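Local coordinates for multi-copper Oxidase CueO (Ochrobactrum, PDB 6EVG), which oxidises phenolic substrates as a laccase-like multicopper oxidase, acting on lignin model compounds and lignosulfonate and probably passing the electrons to dioxygen, at residues W425-K430 / A464-K469; M401-K406 / M500-V505; K331-F336 / S421-D426. All blocks are in the same frame, centred on the assembly; numbering follows the deposited sequence.

Contact 1 (W425-K430 / A464-K469); sequences WDLTTK and ALIDGK. With EDO (1,2-ethanediol), chain D.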
loop_
_atom_site.group_PDB
_atom_site.type_symbol
_atom_site.label_atom_id
_atom_site.label_comp_id
_atom_site.label_asym_id
_atom_site.label_seq_id
_atom_site.Cartn_x
_atom_site.Cartn_y
_atom_site.Cartn_z
ATOM N N TRP A 425 -1.483 6.391 -20.009
ATOM C CA TRP A 425 -2.849 6.042 -19.650
ATOM C C TRP A 425 -3.563 7.274 -19.079
ATOM O O TRP A 425 -3.069 7.891 -18.108
ATOM C CB TRP A 425 -2.873 4.935 -18.631
ATOM C CG TRP A 425 -2.434 3.585 -19.130
ATOM C CD1 TRP A 425 -1.694 3.276 -20.241
ATOM C CD2 TRP A 425 -2.736 2.318 -18.516
ATOM N NE1 TRP A 425 -1.574 1.922 -20.400
ATOM C CE2 TRP A 425 -2.176 1.320 -19.337
ATOM C CE3 TRP A 425 -3.404 1.960 -17.350
ATOM C CZ2 TRP A 425 -2.326 -0.044 -19.060
ATOM C CZ3 TRP A 425 -3.555 0.605 -17.069
ATOM C CH2 TRP A 425 -3.043 -0.362 -17.911
ATOM N N ASP A 426 -4.710 7.601 -19.644
ATOM C CA ASP A 426 -5.701 8.549 -19.127
ATOM C C ASP A 426 -6.559 7.811 -18.125
ATOM O O ASP A 426 -7.125 6.761 -18.466
ATOM C CB ASP A 426 -6.587 9.118 -20.331
ATOM C CG ASP A 426 -5.856 10.103 -21.211
ATOM O OD1 ASP A 426 -5.260 11.079 -20.733
ATOM O OD2 ASP A 426 -5.861 9.959 -22.457
ATOM N N LEU A 427 -6.704 8.326 -16.923
ATOM C CA LEU A 427 -7.550 7.757 -15.878
ATOM C C LEU A 427 -8.573 8.757 -15.415
ATOM O O LEU A 427 -8.200 9.908 -15.140
ATOM C CB LEU A 427 -6.654 7.334 -14.684
ATOM C CG LEU A 427 -5.594 6.298 -14.997
ATOM C CD1 LEU A 427 -4.722 6.021 -13.773
ATOM C CD2 LEU A 427 -6.162 4.982 -15.532
ATOM N N THR A 428 -9.843 8.362 -15.342
ATOM C CA THR A 428 -10.921 9.286 -14.990
ATOM C C THR A 428 -11.808 8.706 -13.915
ATOM O O THR A 428 -12.109 7.493 -13.919
ATOM C CB THR A 428 -11.758 9.611 -16.253
ATOM O OG1 THR A 428 -12.147 8.474 -16.921
ATOM C CG2 THR A 428 -11.010 10.245 -17.240
ATOM N N THR A 429 -12.249 9.592 -13.017
ATOM C CA THR A 429 -13.267 9.239 -12.022
ATOM C C THR A 429 -14.458 10.201 -12.157
ATOM O O THR A 429 -14.363 11.256 -12.757
ATOM C CB THR A 429 -12.716 9.287 -10.588
ATOM O OG1 THR A 429 -12.372 10.643 -10.257
ATOM C CG2 THR A 429 -11.473 8.448 -10.445
ATOM N N LYS A 430 -15.540 9.854 -11.493
ATOM C CA LYS A 430 -16.766 10.658 -11.482
ATOM C C LYS A 430 -17.259 10.922 -10.053
ATOM O O LYS A 430 -17.021 11.966 -9.481
ATOM C CB LYS A 430 -17.865 9.927 -12.293
ATOM C CG LYS A 430 -19.222 10.588 -12.370
ATOM C CD LYS A 430 -20.245 9.748 -13.132
ATOM C CE LYS A 430 -21.599 10.467 -13.174
ATOM N NZ LYS A 430 -22.700 9.524 -13.476
ATOM N N ALA A 464 -1.774 5.266 -7.071
ATOM C CA ALA A 464 -2.018 6.725 -7.090
ATOM C C ALA A 464 -3.467 7.029 -6.918
ATOM O O ALA A 464 -4.310 6.356 -7.531
ATOM C CB ALA A 464 -1.531 7.337 -8.356
ATOM N N LEU A 465 -3.785 8.067 -6.155
ATOM C CA LEU A 465 -5.161 8.474 -5.969
ATOM C C LEU A 465 -5.599 9.343 -7.159
ATOM O O LEU A 465 -5.025 10.399 -7.416
ATOM C CB LEU A 465 -5.342 9.247 -4.654
ATOM C CG LEU A 465 -6.773 9.557 -4.252
ATOM C CD1 LEU A 465 -7.678 8.329 -4.116
ATOM C CD2 LEU A 465 -6.797 10.403 -2.985
ATOM N N ILE A 466 -6.631 8.882 -7.860
ATOM C CA ILE A 466 -7.226 9.560 -9.033
ATOM C C ILE A 466 -8.448 10.263 -8.544
ATOM O O ILE A 466 -9.342 9.703 -7.949
ATOM C CB ILE A 466 -7.522 8.577 -10.147
ATOM C CG1 ILE A 466 -6.391 7.576 -10.377
ATOM C CG2 ILE A 466 -7.883 9.343 -11.421
ATOM C CD1 ILE A 466 -5.043 8.133 -10.657
ATOM N N ASP A 467 -8.552 11.579 -8.842
ATOM C CA ASP A 467 -9.672 12.401 -8.378
ATOM C C ASP A 467 -9.988 13.393 -9.470
ATOM O O ASP A 467 -9.599 14.565 -9.409
ATOM C CB ASP A 467 -9.322 13.124 -7.067
ATOM C CG ASP A 467 -10.508 13.876 -6.443
ATOM O OD1 ASP A 467 -11.656 13.704 -6.893
ATOM O OD2 ASP A 467 -10.236 14.645 -5.480
ATOM N N GLY A 468 -10.800 12.973 -10.429
ATOM C CA GLY A 468 -11.159 13.731 -11.616
ATOM C C GLY A 468 -10.456 13.087 -12.802
ATOM O O GLY A 468 -10.937 12.096 -13.367
ATOM N N LYS A 469 -9.285 13.615 -13.139
ATOM C CA LYS A 469 -8.494 13.190 -14.236
ATOM C C LYS A 469 -7.034 13.064 -13.844
ATOM O O LYS A 469 -6.532 13.896 -13.114
ATOM C CB LYS A 469 -8.624 14.215 -15.382
ATOM C CG LYS A 469 -7.806 13.869 -16.592
ATOM C CD LYS A 469 -8.453 12.695 -17.310
ATOM C CE LYS A 469 -7.580 12.033 -18.351
ATOM N NZ LYS A 469 -6.985 13.006 -19.318
HETATM C C1 EDO D . -0.862 10.754 -5.771
HETATM O O1 EDO D . -1.386 9.466 -5.462
HETATM C C2 EDO D . -1.767 11.442 -6.765
HETATM O O2 EDO D . -3.062 11.748 -6.224
HETATM O O HOH W 1 -13.682 12.219 -8.502
#

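Contact 2 (M401-K406 / M500-V505); sequences MAIAGK and MMAQFV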
loop_
_atom_site.group_PDB
_atom_site.type_symbol
_atom_site.label_atom_id
_atom_site.label_comp_id
_atom_site.label_asym_id
_atom_site.label_seq_id
_atom_site.Cartn_x
_atom_site.Cartn_y
_atom_site.Cartn_z
ATOM N N MET A 401 -19.014 -3.339 -10.744
ATOM C CA MET A 401 -18.301 -2.150 -11.192
ATOM C C MET A 401 -17.289 -2.586 -12.232
ATOM O O MET A 401 -17.061 -3.805 -12.470
ATOM C CB MET A 401 -17.614 -1.471 -9.996
ATOM C CG MET A 401 -18.566 -0.958 -9.002
ATOM S SD MET A 401 -17.714 -0.069 -7.674
ATOM C CE MET A 401 -19.057 0.260 -6.623
ATOM N N ALA A 402 -16.614 -1.646 -12.837
ATOM C CA ALA A 402 -15.648 -1.936 -13.894
ATOM C C ALA A 402 -14.573 -0.888 -13.934
ATOM O O ALA A 402 -14.794 0.294 -13.604
ATOM C CB ALA A 402 -16.314 -2.002 -15.275
ATOM N N ILE A 403 -13.387 -1.283 -14.376
ATOM C CA ILE A 403 -12.314 -0.394 -14.769
ATOM C C ILE A 403 -12.014 -0.420 -16.275
ATOM O O ILE A 403 -11.594 0.581 -16.862
ATOM C CB ILE A 403 -11.009 -0.593 -13.923
ATOM C CG1 ILE A 403 -10.035 0.584 -14.055
ATOM C CG2 ILE A 403 -10.319 -1.905 -14.206
ATOM C CD1 ILE A 403 -8.916 0.531 -13.029
ATOM N N ALA A 404 -12.212 -1.589 -16.897
ATOM C CA ALA A 404 -11.948 -1.780 -18.322
ATOM C C ALA A 404 -13.202 -2.044 -19.126
ATOM O O ALA A 404 -13.267 -2.987 -19.955
ATOM C CB ALA A 404 -10.908 -2.851 -18.542
ATOM N N GLY A 405 -14.253 -1.285 -18.855
ATOM C CA GLY A 405 -15.490 -1.388 -19.694
ATOM C C GLY A 405 -16.502 -2.322 -19.135
ATOM O O GLY A 405 -17.628 -1.954 -18.827
ATOM N N LYS A 406 -16.102 -3.575 -18.993
ATOM C CA LYS A 406 -16.915 -4.608 -18.346
ATOM C C LYS A 406 -16.244 -5.024 -17.028
ATOM O O LYS A 406 -15.023 -4.955 -16.877
ATOM C CB LYS A 406 -16.991 -5.848 -19.233
ATOM C CG LYS A 406 -17.860 -5.634 -20.469
ATOM C CD LYS A 406 -18.042 -6.953 -21.258
ATOM C CE LYS A 406 -18.857 -6.839 -22.522
ATOM N NZ LYS A 406 -20.266 -6.511 -22.224
ATOM N N MET A 500 -14.036 -3.950 -10.159
ATOM C CA MET A 500 -13.237 -2.841 -10.663
ATOM C C MET A 500 -11.755 -3.235 -10.766
ATOM O O MET A 500 -10.861 -2.776 -10.035
ATOM C CB MET A 500 -13.435 -1.652 -9.724
ATOM C CG MET A 500 -12.950 -0.373 -10.271
ATOM S SD MET A 500 -13.480 1.143 -9.386
ATOM C CE MET A 500 -15.063 1.506 -9.975
ATOM N N MET A 501 -11.539 -4.168 -11.709
ATOM C CA MET A 501 -10.266 -4.822 -11.922
ATOM C C MET A 501 -10.201 -5.364 -13.319
ATOM O O MET A 501 -11.223 -5.689 -13.930
ATOM C CB MET A 501 -10.089 -5.967 -10.865
ATOM C CG MET A 501 -8.781 -6.712 -10.964
ATOM S SD MET A 501 -8.217 -7.433 -9.395
ATOM C CE MET A 501 -9.494 -8.634 -9.110
ATOM N N ALA A 502 -8.981 -5.461 -13.835
ATOM C CA ALA A 502 -8.707 -5.912 -15.203
ATOM C C ALA A 502 -7.336 -6.561 -15.223
ATOM O O ALA A 502 -6.571 -6.509 -14.258
ATOM C CB ALA A 502 -8.761 -4.699 -16.146
ATOM N N GLN A 503 -7.026 -7.225 -16.338
ATOM C CA GLN A 503 -5.835 -8.055 -16.466
ATOM C C GLN A 503 -5.039 -7.733 -17.716
ATOM O O GLN A 503 -5.630 -7.378 -18.770
ATOM C CB GLN A 503 -6.301 -9.602 -16.644
ATOM C CG GLN A 503 -7.144 -10.050 -15.552
ATOM C CD GLN A 503 -7.240 -11.522 -15.491
ATOM O OE1 GLN A 503 -6.876 -12.059 -14.458
ATOM N NE2 GLN A 503 -7.879 -12.171 -16.506
ATOM N N PHE A 504 -3.720 -7.858 -17.639
ATOM C CA PHE A 504 -2.842 -7.675 -18.784
ATOM C C PHE A 504 -1.836 -8.776 -18.912
ATOM O O PHE A 504 -1.439 -9.423 -17.918
ATOM C CB PHE A 504 -2.190 -6.294 -18.864
ATOM C CG PHE A 504 -1.015 -6.039 -17.906
ATOM C CD1 PHE A 504 0.286 -6.268 -18.332
ATOM C CD2 PHE A 504 -1.191 -5.464 -16.668
ATOM C CE1 PHE A 504 1.374 -5.956 -17.514
ATOM C CE2 PHE A 504 -0.131 -5.118 -15.895
ATOM C CZ PHE A 504 1.158 -5.370 -16.287
ATOM N N VAL A 505 -1.400 -8.989 -20.144
ATOM C CA VAL A 505 -0.256 -9.807 -20.449
ATOM C C VAL A 505 0.761 -8.956 -21.229
ATOM O O VAL A 505 0.377 -7.911 -21.798
ATOM C CB VAL A 505 -0.602 -11.074 -21.252
ATOM C CG1 VAL A 505 -1.491 -11.962 -20.444
ATOM C CG2 VAL A 505 -1.180 -10.783 -22.617
HETATM O O HOH W 2 -12.970 -4.005 -15.387
#

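Contact 3 (K331-F336 / S421-D426); sequences KRRSFF and SWEIWD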
loop_
_atom_site.group_PDB
_atom_site.type_symbol
_atom_site.label_atom_id
_atom_site.label_comp_id
_atom_site.label_asym_id
_atom_site.label_seq_id
_atom_site.Cartn_x
_atom_site.Cartn_y
_atom_site.Cartn_z
ATOM N N LYS A 331 1.703 4.056 -27.152
ATOM C CA LYS A 331 0.282 3.851 -27.184
ATOM C C LYS A 331 -0.334 4.660 -26.108
ATOM O O LYS A 331 0.241 4.739 -25.020
ATOM C CB LYS A 331 -0.029 2.346 -26.968
ATOM C CG LYS A 331 -1.497 2.001 -27.268
ATOM C CD LYS A 331 -1.782 0.502 -27.213
ATOM C CE LYS A 331 -3.245 0.199 -27.429
ATOM N NZ LYS A 331 -3.744 0.457 -28.811
ATOM N N ARG A 332 -1.505 5.197 -26.368
ATOM C CA ARG A 332 -2.309 5.872 -25.384
ATOM C C ARG A 332 -3.529 5.040 -25.085
ATOM O O ARG A 332 -4.245 4.610 -26.023
ATOM C CB ARG A 332 -2.683 7.287 -25.831
ATOM C CG ARG A 332 -3.165 8.189 -24.663
ATOM C CD ARG A 332 -3.072 9.650 -24.998
ATOM N NE ARG A 332 -3.376 10.478 -23.857
ATOM C CZ ARG A 332 -2.577 11.385 -23.383
ATOM N NH1 ARG A 332 -1.403 11.640 -23.978
ATOM N NH2 ARG A 332 -2.963 12.065 -22.342
ATOM N N ARG A 333 -3.813 4.830 -23.824
ATOM C CA ARG A 333 -4.998 4.156 -23.353
ATOM C C ARG A 333 -5.800 5.047 -22.468
ATOM O O ARG A 333 -5.262 6.044 -21.943
ATOM C CB ARG A 333 -4.670 2.832 -22.630
ATOM C CG ARG A 333 -3.874 1.848 -23.449
ATOM C CD ARG A 333 -3.822 0.482 -22.754
ATOM N NE ARG A 333 -2.799 -0.362 -23.367
ATOM C CZ ARG A 333 -3.016 -1.378 -24.171
ATOM N NH1 ARG A 333 -4.232 -1.717 -24.557
ATOM N NH2 ARG A 333 -1.963 -2.017 -24.688
ATOM N N SER A 334 -7.028 4.665 -22.183
ATOM C CA SER A 334 -7.906 5.340 -21.268
ATOM C C SER A 334 -8.700 4.347 -20.460
ATOM O O SER A 334 -9.167 3.336 -21.001
ATOM C CB SER A 334 -8.884 6.218 -22.069
ATOM O OG SER A 334 -8.243 7.170 -22.902
ATOM N N PHE A 335 -8.869 4.637 -19.154
ATOM C CA PHE A 335 -9.708 3.866 -18.287
ATOM C C PHE A 335 -10.543 4.756 -17.433
ATOM O O PHE A 335 -10.056 5.791 -16.923
ATOM C CB PHE A 335 -8.907 2.839 -17.441
ATOM C CG PHE A 335 -8.157 1.864 -18.274
ATOM C CD1 PHE A 335 -8.792 0.775 -18.837
ATOM C CD2 PHE A 335 -6.846 2.067 -18.618
ATOM C CE1 PHE A 335 -8.097 -0.065 -19.694
ATOM C CE2 PHE A 335 -6.159 1.245 -19.465
ATOM C CZ PHE A 335 -6.798 0.165 -20.025
ATOM N N PHE A 336 -11.774 4.377 -17.209
ATOM C CA PHE A 336 -12.773 5.060 -16.383
ATOM C C PHE A 336 -13.170 4.135 -15.226
ATOM O O PHE A 336 -13.538 2.961 -15.443
ATOM C CB PHE A 336 -13.990 5.435 -17.247
ATOM C CG PHE A 336 -15.130 6.010 -16.490
ATOM C CD1 PHE A 336 -14.958 7.099 -15.648
ATOM C CD2 PHE A 336 -16.395 5.450 -16.580
ATOM C CE1 PHE A 336 -16.041 7.644 -14.972
ATOM C CE2 PHE A 336 -17.474 5.978 -15.870
ATOM C CZ PHE A 336 -17.273 7.093 -15.114
ATOM N N SER A 421 7.856 -1.797 -23.071
ATOM C CA SER A 421 7.362 -0.609 -23.688
ATOM C C SER A 421 6.821 0.405 -22.715
ATOM O O SER A 421 6.681 0.117 -21.503
ATOM C CB SER A 421 6.311 -0.947 -24.733
ATOM O OG SER A 421 5.084 -1.325 -24.142
ATOM N N TRP A 422 6.586 1.617 -23.198
ATOM C CA TRP A 422 5.998 2.714 -22.449
ATOM C C TRP A 422 4.641 3.039 -23.061
ATOM O O TRP A 422 4.520 3.109 -24.301
ATOM C CB TRP A 422 6.901 3.951 -22.601
ATOM C CG TRP A 422 8.263 3.791 -22.040
ATOM C CD1 TRP A 422 9.342 3.310 -22.678
ATOM C CD2 TRP A 422 8.702 4.212 -20.713
ATOM N NE1 TRP A 422 10.458 3.383 -21.871
ATOM C CE2 TRP A 422 10.088 3.930 -20.665
ATOM C CE3 TRP A 422 8.089 4.796 -19.636
ATOM C CZ2 TRP A 422 10.878 4.208 -19.539
ATOM C CZ3 TRP A 422 8.886 5.135 -18.546
ATOM C CH2 TRP A 422 10.253 4.821 -18.502
ATOM N N GLU A 423 3.662 3.366 -22.231
ATOM C CA GLU A 423 2.345 3.808 -22.662
ATOM C C GLU A 423 1.889 4.972 -21.777
ATOM O O GLU A 423 2.312 5.047 -20.616
ATOM C CB GLU A 423 1.316 2.683 -22.572
ATOM C CG GLU A 423 1.647 1.442 -23.373
ATOM C CD GLU A 423 0.530 0.386 -23.360
ATOM O OE1 GLU A 423 -0.427 0.549 -22.554
ATOM O OE2 GLU A 423 0.580 -0.560 -24.172
ATOM N N ILE A 424 1.037 5.826 -22.297
ATOM C CA ILE A 424 0.352 6.850 -21.484
ATOM C C ILE A 424 -1.055 6.412 -21.263
ATOM O O ILE A 424 -1.752 6.084 -22.235
ATOM C CB ILE A 424 0.426 8.249 -22.153
ATOM C CG1 ILE A 424 1.897 8.655 -22.226
ATOM C CG2 ILE A 424 -0.446 9.208 -21.418
ATOM C CD1 ILE A 424 2.220 9.857 -23.061
ATOM N N TRP A 425 -1.483 6.391 -20.009
ATOM C CA TRP A 425 -2.849 6.042 -19.650
ATOM C C TRP A 425 -3.563 7.274 -19.079
ATOM O O TRP A 425 -3.069 7.891 -18.108
ATOM C CB TRP A 425 -2.873 4.935 -18.631
ATOM C CG TRP A 425 -2.434 3.585 -19.130
ATOM C CD1 TRP A 425 -1.694 3.276 -20.241
ATOM C CD2 TRP A 425 -2.736 2.318 -18.516
ATOM N NE1 TRP A 425 -1.574 1.922 -20.400
ATOM C CE2 TRP A 425 -2.176 1.320 -19.337
ATOM C CE3 TRP A 425 -3.404 1.960 -17.350
ATOM C CZ2 TRP A 425 -2.326 -0.044 -19.060
ATOM C CZ3 TRP A 425 -3.555 0.605 -17.069
ATOM C CH2 TRP A 425 -3.043 -0.362 -17.911
ATOM N N ASP A 426 -4.710 7.601 -19.644
ATOM C CA ASP A 426 -5.701 8.549 -19.127
ATOM C C ASP A 426 -6.559 7.811 -18.125
ATOM O O ASP A 426 -7.125 6.761 -18.466
ATOM C CB ASP A 426 -6.587 9.118 -20.331
ATOM C CG ASP A 426 -5.856 10.103 -21.211
ATOM O OD1 ASP A 426 -5.260 11.079 -20.733
ATOM O OD2 ASP A 426 -5.861 9.959 -22.457
HETATM O O HOH W 3 -6.875 8.994 -24.798
#

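Contact 1 (W425-K430 / A464-K469)
The carboxylate of Asp426 is met from above its own plane by the ammonium group of Lys469: NZ stands 55° out of that plane and 2.9 Å from OD1, in a salt bridge that is also a hydrogen bond. Lys469 reaches it with a chain bent at CB-CG and again at CD-CE, and on the way CD lies 3.5 Å from Thr428 CG2. Where Thr428 and Lys469 face each other, their backbones form an antiparallel, non-hydrogen-bonded pair, with CA atoms 4.7 Å apart. The next pair along is gripped twice. Thr429 N donates to Gly468 O at 2.8 Å, and Gly468 N donates to Thr429 OG1, also at 2.8 Å and nearly straight (164°). OG1 sits between the backbone N and the carbonyl carbon of its own residue (chi1 66°), where it can take that N-H, while the CG2 branch turns to Ile466, 3.8 Å from its CG2. Leu427 CD1 meets Ile466 CD1 at 3.8 Å, the two side chains crossing at about a right angle. A water bridges Thr429 OG1 and Asp467 OD1. Within the fold, Asp467 and Gly468 carry the chain from strand 463-466, at the edge of one sheet, to strand 469-475 of another, where it runs beside strand 422-428; Thr429 also touches the copper ligand His434 on strand 434-438.

Contact 2 (M401-K406 / M500-V505)
From its CB, 4.2 Å from Met401 CB, the side chain of Met500 runs out along the loop 401-406. Met500 CG, anti to the backbone N (chi1 -166°), passes 3.9 Å from Ala402 O and also borders Ile403 CB. A turn about the CG-SD bond (chi3 -82°) brings the terminal methyl back to the loop: Met500 CE lies 3.8 Å from Ala402 O and equally 3.8 Å from Met401 SD. The methyl of Met500 thus lies against both the thioether sulfur and CB of Met401, the two chains running at a slant to each other. Further along, the CG2 branch of Ile403 rests 3.6 Å from the backbone carbon C of Met501, and it shares the methyl of Ala502 with Ala404, whose CB is 3.7 Å from Ala502 CB. The polar link is a water that accepts from Ile403 N and donates to Lys406 O and, at 2.8 Å, to Met501 O, tying loop and strand backbones together. The rest of the interface is apolar and largely buried. Met500 touches His434, Cys490 and His495, the residues that bind copper, and its side chain comes within about 3 Å of the metal. This matches the type 1 copper site of a cupredoxin domain, where a methionine commonly occupies the axial position, here with the 401-406 loop packed against Met500.

Contact 3 (K331-F336 / S421-D426)
A parallel strand pair in the cupredoxin-type sheet forms this contact: strand 332-336, outermost in that sheet, runs beside strand 422-428, their directions 27° apart. Arg332 pairs with Ile424, Arg333 with Trp425 and Ser334 with Asp426. The ladder alternates: Ile424 N donates to Lys331 O (3.0 Å), Arg333 N to Ile424 O, Asp426 N to Arg333 O (2.8 Å) and Phe335 N to Asp426 O. On the face bearing Arg332, Ile424 and Asp426, the guanidinium of Arg332 grips the carboxylate side-on. Its chain, with CG opposite the amide nitrogen and then extended to NE, carries the guanidinium past its bridge partner Ile424 to Asp426. Arg332 NE lies 2.9 Å from Asp426 OD2, 36° out of the carboxylate plane, and NH2 bonds OD1, while Ile424 CG2 covers one guanidinium face. Arg333 does likewise to Glu423 on the other face of the sheet, with NE 2.7 Å from OE1 and NH2 3.0 Å from OE2. Glu423 OE1 also accepts from Trp425 NE1 at 2.8 Å, through its anti lone pair and in the indole plane. One face of that indole carries both CB of Arg333, 4.0 Å from the five-membered ring's centroid, and the edge of Phe335, an edge-to-face pair with planes at 50°. A leucine in place of Trp425, with neither N-H nor flat face, would probably leave the Glu423 carboxylate less firmly held and the Phe335 ring freer to shift. The two two-nitrogen salt bridges fix both arginines in rotation, and the second donor on OE1 probably stabilises the ionised form of Glu423.

Reading from the N terminus, strand 332-336 comes first, and contact 3 closes the loop between it and strand 422-428. The segment 401-406 of contact 2 lies within that loop but finds its partner only at 500-505, so contacts 2 and 3 cross. Contact 1, from 425-430 to 464-469, falls wholly inside the span of contact 2. Contacts 1 and 3 share Trp425 and Asp426 and meet again where Thr428 N lies 3.0 Å from Phe335 O, probably a hydrogen bond. Phe335 also packs against Ile403 of contact 2. Together they join the sheet of strands 332-336, 422-428 and 469-475 to the one holding 463-466 and 501-506.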